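Local coordinates for molybdenum ABC transporter, periplasmic molybdenum-binding protein (Vibrio cholerae, PDB 4RXL) that binds tungstate in a cleft between its two lobes and probably delivers molybdate or tungstate to an ABC importer of the ModABC type, at residues A[76-88]-A[221-233]. Numbering follows the deposited sequence.
Sequences NKVVTLAANSLVL and QQILQRFGFESVS
A single antiparallel bridge, A83 with E230, ties the C-terminal tail to the strand that runs between the two lobes of this periplasmic binding protein. Both bonds of the hydrogen-bonded pair form: A83 N to E230 O at 2.9 Å and E230 N to A83 O at 3.0 Å. Before it, a Schellman motif with G228 at positive phi ends helix 218-226 and turns the chain toward the strand. A83 O also lies 3.6 Å from F229 CD2, at the ring's edge, while A82 CB and N84 ND2 approach the same ring obliquely, the amide plane inclined 54° to it. A water donates to both N84 OD1 and G228 O; a second joins S85 OG to E230 OE2. Past the bridge, V232 lies along the strand, CG1 3.8 Å from A83 CB and CG2 beside T80 CG2. Toward the helix, L81 has CG anti to its N (chi1 -171°), which sets CG 4.0 Å from L224 CD1; bent Q221 gives L81 O a weak bond from NE2 (3.3 Å). On strand 195-201, Y197 meets F229 edge-to-face and, with T173 of helix 172-177, accepts from N84 ND2, whose side chain also touches Y171, part of the tungstate pocket.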
loop_
_atom_site.group_PDB
_atom_site.type_symbol
_atom_site.label_atom_id
_atom_site.label_comp_id
_atom_site.label_asym_id
_atom_site.label_seq_id
_atom_site.Cartn_x
_atom_site.Cartn_y
_atom_site.Cartn_z
ATOM N N ASN A 76 8.152 -20.232 -6.627
ATOM C CA ASN A 76 7.665 -19.937 -7.981
ATOM C C ASN A 76 6.171 -19.633 -8.117
ATOM O O ASN A 76 5.652 -19.506 -9.228
ATOM C CB ASN A 76 8.041 -21.075 -8.947
ATOM C CG ASN A 76 7.292 -22.383 -8.684
ATOM O OD1 ASN A 76 6.610 -22.532 -7.677
ATOM N ND2 ASN A 76 7.432 -23.344 -9.601
ATOM N N LYS A 77 5.474 -19.504 -6.996
ATOM C CA LYS A 77 4.071 -19.085 -7.008
ATOM C C LYS A 77 3.870 -17.648 -6.534
ATOM O O LYS A 77 2.763 -17.284 -6.106
ATOM C CB LYS A 77 3.256 -20.057 -6.146
ATOM C CG LYS A 77 3.246 -21.478 -6.690
ATOM C CD LYS A 77 2.221 -21.643 -7.797
ATOM C CE LYS A 77 2.488 -22.832 -8.696
ATOM N NZ LYS A 77 1.656 -22.708 -9.925
ATOM N N VAL A 78 4.927 -16.843 -6.589
ATOM C CA VAL A 78 4.858 -15.431 -6.301
ATOM C C VAL A 78 5.262 -14.694 -7.557
ATOM O O VAL A 78 6.278 -15.012 -8.158
ATOM C CB VAL A 78 5.804 -15.036 -5.152
ATOM C CG1 VAL A 78 5.652 -13.567 -4.801
ATOM C CG2 VAL A 78 5.575 -15.928 -3.946
ATOM N N VAL A 79 4.456 -13.729 -7.978
ATOM C CA VAL A 79 4.778 -12.939 -9.184
ATOM C C VAL A 79 4.533 -11.481 -8.853
ATOM O O VAL A 79 3.718 -11.178 -8.011
ATOM C CB VAL A 79 3.948 -13.362 -10.417
ATOM C CG1 VAL A 79 4.101 -14.855 -10.669
ATOM C CG2 VAL A 79 2.479 -12.996 -10.255
ATOM N N THR A 80 5.244 -10.549 -9.466
ATOM C CA THR A 80 5.013 -9.136 -9.155
ATOM C C THR A 80 3.884 -8.607 -10.032
ATOM O O THR A 80 3.846 -8.812 -11.248
ATOM C CB THR A 80 6.270 -8.281 -9.350
ATOM O OG1 THR A 80 7.366 -8.916 -8.694
ATOM C CG2 THR A 80 6.078 -6.910 -8.763
ATOM N N LEU A 81 2.954 -7.938 -9.387
ATOM C CA LEU A 81 1.734 -7.480 -10.012
ATOM C C LEU A 81 1.779 -6.001 -10.473
ATOM O O LEU A 81 1.205 -5.630 -11.495
ATOM C CB LEU A 81 0.621 -7.669 -8.998
ATOM C CG LEU A 81 -0.800 -7.461 -9.464
ATOM C CD1 LEU A 81 -1.097 -8.382 -10.629
ATOM C CD2 LEU A 81 -1.706 -7.743 -8.297
ATOM N N ALA A 82 2.422 -5.145 -9.692
ATOM C CA ALA A 82 2.285 -3.709 -9.876
ATOM C C ALA A 82 3.355 -2.977 -9.077
ATOM O O ALA A 82 3.994 -3.555 -8.197
ATOM C CB ALA A 82 0.908 -3.287 -9.382
ATOM N N ALA A 83 3.504 -1.687 -9.359
ATOM C CA ALA A 83 4.378 -0.820 -8.586
ATOM C C ALA A 83 3.644 0.443 -8.187
ATOM O O ALA A 83 2.522 0.703 -8.628
ATOM C CB ALA A 83 5.625 -0.480 -9.386
ATOM N N ASN A 84 4.266 1.219 -7.307
ATOM C CA ASN A 84 3.641 2.449 -6.826
ATOM C C ASN A 84 4.729 3.466 -6.558
ATOM O O ASN A 84 5.912 3.175 -6.718
ATOM C CB ASN A 84 2.791 2.168 -5.574
ATOM C CG ASN A 84 1.497 2.972 -5.517
ATOM O OD1 ASN A 84 1.408 4.104 -6.026
ATOM N ND2 ASN A 84 0.507 2.423 -4.828
ATOM N N SER A 85 4.308 4.677 -6.176
ATOM C CA SER A 85 5.213 5.676 -5.662
ATOM C C SER A 85 4.634 6.206 -4.371
ATOM O O SER A 85 3.471 5.956 -4.017
ATOM C CB SER A 85 5.471 6.767 -6.677
ATOM O OG SER A 85 4.304 7.504 -6.920
ATOM N N LEU A 86 5.455 6.952 -3.645
ATOM C CA LEU A 86 5.126 7.464 -2.315
ATOM C C LEU A 86 5.010 8.998 -2.356
ATOM O O LEU A 86 5.834 9.679 -2.990
ATOM C CB LEU A 86 6.232 7.066 -1.344
ATOM C CG LEU A 86 5.917 6.992 0.150
ATOM C CD1 LEU A 86 5.084 5.767 0.440
ATOM C CD2 LEU A 86 7.208 6.944 0.939
ATOM N N VAL A 87 3.972 9.510 -1.692
ATOM C CA VAL A 87 3.686 10.929 -1.685
ATOM C C VAL A 87 3.401 11.480 -0.298
ATOM O O VAL A 87 3.052 10.761 0.644
ATOM C CB VAL A 87 2.515 11.270 -2.627
ATOM C CG1 VAL A 87 2.874 10.875 -4.059
ATOM C CG2 VAL A 87 1.229 10.587 -2.197
ATOM N N LEU A 88 3.607 12.790 -0.216
ATOM C CA LEU A 88 3.280 13.575 0.938
ATOM C C LEU A 88 1.990 14.289 0.598
ATOM O O LEU A 88 1.901 15.007 -0.415
ATOM C CB LEU A 88 4.391 14.573 1.214
ATOM C CG LEU A 88 4.236 15.457 2.460
ATOM C CD1 LEU A 88 4.237 14.621 3.738
ATOM C CD2 LEU A 88 5.365 16.451 2.450
ATOM N N GLN A 221 -4.150 -5.502 -16.087
ATOM C CA GLN A 221 -3.120 -4.476 -16.019
ATOM C C GLN A 221 -3.677 -3.124 -16.430
ATOM O O GLN A 221 -3.284 -2.132 -15.838
ATOM C CB GLN A 221 -1.908 -4.869 -16.876
ATOM C CG GLN A 221 -1.139 -6.066 -16.308
ATOM C CD GLN A 221 -0.522 -5.789 -14.935
ATOM O OE1 GLN A 221 0.202 -4.810 -14.775
ATOM N NE2 GLN A 221 -0.811 -6.650 -13.938
ATOM N N GLN A 222 -4.609 -3.103 -17.379
ATOM C CA GLN A 222 -5.222 -1.834 -17.798
ATOM C C GLN A 222 -6.039 -1.254 -16.642
ATOM O O GLN A 222 -5.980 -0.060 -16.387
ATOM C CB GLN A 222 -6.060 -1.981 -19.073
ATOM C CG GLN A 222 -5.221 -1.997 -20.337
ATOM C CD GLN A 222 -6.058 -2.188 -21.594
ATOM O OE1 GLN A 222 -7.128 -2.812 -21.556
ATOM N NE2 GLN A 222 -5.580 -1.662 -22.717
ATOM N N ILE A 223 -6.754 -2.102 -15.908
ATOM C CA ILE A 223 -7.491 -1.632 -14.730
ATOM C C ILE A 223 -6.542 -1.085 -13.672
ATOM O O ILE A 223 -6.769 0.004 -13.158
ATOM C CB ILE A 223 -8.420 -2.735 -14.193
ATOM C CG1 ILE A 223 -9.585 -2.907 -15.143
ATOM C CG2 ILE A 223 -8.881 -2.389 -12.781
ATOM C CD1 ILE A 223 -10.301 -4.237 -15.037
ATOM N N LEU A 224 -5.481 -1.824 -13.342
ATOM C CA LEU A 224 -4.486 -1.338 -12.380
ATOM C C LEU A 224 -3.921 -0.003 -12.857
ATOM O O LEU A 224 -3.782 0.906 -12.062
ATOM C CB LEU A 224 -3.347 -2.345 -12.201
ATOM C CG LEU A 224 -3.740 -3.599 -11.403
ATOM C CD1 LEU A 224 -2.813 -4.778 -11.664
ATOM C CD2 LEU A 224 -3.799 -3.263 -9.934
ATOM N N GLN A 225 -3.585 0.129 -14.131
ATOM C CA GLN A 225 -3.081 1.439 -14.641
ATOM C C GLN A 225 -4.098 2.572 -14.429
ATOM O O GLN A 225 -3.724 3.689 -14.079
ATOM C CB GLN A 225 -2.668 1.380 -16.121
ATOM C CG GLN A 225 -1.655 0.310 -16.549
ATOM C CD GLN A 225 -0.479 0.126 -15.598
ATOM O OE1 GLN A 225 0.214 1.088 -15.258
ATOM N NE2 GLN A 225 -0.231 -1.122 -15.183
ATOM N N ARG A 226 -5.381 2.285 -14.600
ATOM C CA ARG A 226 -6.406 3.325 -14.466
ATOM C C ARG A 226 -6.587 3.802 -13.034
ATOM O O ARG A 226 -6.982 4.952 -12.800
ATOM C CB ARG A 226 -7.733 2.863 -15.056
ATOM C CG ARG A 226 -7.632 2.791 -16.567
ATOM C CD ARG A 226 -8.982 2.860 -17.213
ATOM N NE ARG A 226 -9.692 1.596 -17.115
ATOM C CZ ARG A 226 -9.707 0.659 -18.069
ATOM N NH1 ARG A 226 -10.428 -0.439 -17.883
ATOM N NH2 ARG A 226 -9.011 0.790 -19.190
ATOM N N PHE A 227 -6.284 2.920 -12.084
ATOM C CA PHE A 227 -6.287 3.270 -10.658
ATOM C C PHE A 227 -4.963 3.900 -10.229
ATOM O O PHE A 227 -4.769 4.220 -9.064
ATOM C CB PHE A 227 -6.638 2.045 -9.813
ATOM C CG PHE A 227 -8.118 1.721 -9.803
ATOM C CD1 PHE A 227 -8.695 0.965 -10.798
ATOM C CD2 PHE A 227 -8.952 2.224 -8.808
ATOM C CE1 PHE A 227 -10.062 0.711 -10.824
ATOM C CE2 PHE A 227 -10.300 1.925 -8.799
ATOM C CZ PHE A 227 -10.869 1.195 -9.810
ATOM N N GLY A 228 -4.058 4.098 -11.178
ATOM C CA GLY A 228 -2.849 4.854 -10.935
ATOM C C GLY A 228 -1.622 4.033 -10.617
ATOM O O GLY A 228 -0.561 4.616 -10.363
ATOM N N PHE A 229 -1.726 2.705 -10.642
ATOM C CA PHE A 229 -0.566 1.874 -10.388
ATOM C C PHE A 229 0.389 1.932 -11.569
ATOM O O PHE A 229 -0.019 2.148 -12.707
ATOM C CB PHE A 229 -0.966 0.433 -10.080
ATOM C CG PHE A 229 -1.615 0.290 -8.745
ATOM C CD1 PHE A 229 -2.976 0.468 -8.637
ATOM C CD2 PHE A 229 -0.893 0.008 -7.612
ATOM C CE1 PHE A 229 -3.605 0.377 -7.414
ATOM C CE2 PHE A 229 -1.511 -0.076 -6.393
ATOM C CZ PHE A 229 -2.871 0.109 -6.298
ATOM N N GLU A 230 1.651 1.673 -11.285
ATOM C CA GLU A 230 2.693 1.600 -12.303
ATOM C C GLU A 230 2.883 0.173 -12.755
ATOM O O GLU A 230 2.700 -0.759 -11.973
ATOM C CB GLU A 230 4.045 2.079 -11.764
ATOM C CG GLU A 230 4.158 3.529 -11.339
ATOM C CD GLU A 230 5.503 3.814 -10.684
ATOM O OE1 GLU A 230 6.429 2.972 -10.798
ATOM O OE2 GLU A 230 5.639 4.876 -10.046
ATOM N N SER A 231 3.278 0.009 -14.011
ATOM C CA SER A 231 3.667 -1.304 -14.535
ATOM C C SER A 231 5.000 -1.797 -13.976
ATOM O O SER A 231 5.808 -1.024 -13.445
ATOM C CB SER A 231 3.758 -1.250 -16.061
ATOM O OG SER A 231 3.756 -2.557 -16.593
ATOM N N VAL A 232 5.221 -3.098 -14.069
ATOM C CA VAL A 232 6.539 -3.656 -13.779
ATOM C C VAL A 232 7.042 -4.411 -15.010
ATOM O O VAL A 232 6.260 -5.090 -15.685
ATOM C CB VAL A 232 6.526 -4.546 -12.538
ATOM C CG1 VAL A 232 6.150 -3.720 -11.303
ATOM C CG2 VAL A 232 5.562 -5.717 -12.689
ATOM N N SER A 233 8.333 -4.271 -15.309
ATOM C CA SER A 233 8.884 -4.736 -16.589
ATOM C C SER A 233 9.181 -6.235 -16.606
ATOM O O SER A 233 9.149 -6.891 -15.569
ATOM C CB SER A 233 10.141 -3.937 -16.949
ATOM O OG SER A 233 11.203 -4.225 -16.063
HETATM O O HOH W 1 1.628 4.616 -8.793
HETATM O O HOH W 2 3.620 6.306 -9.369
#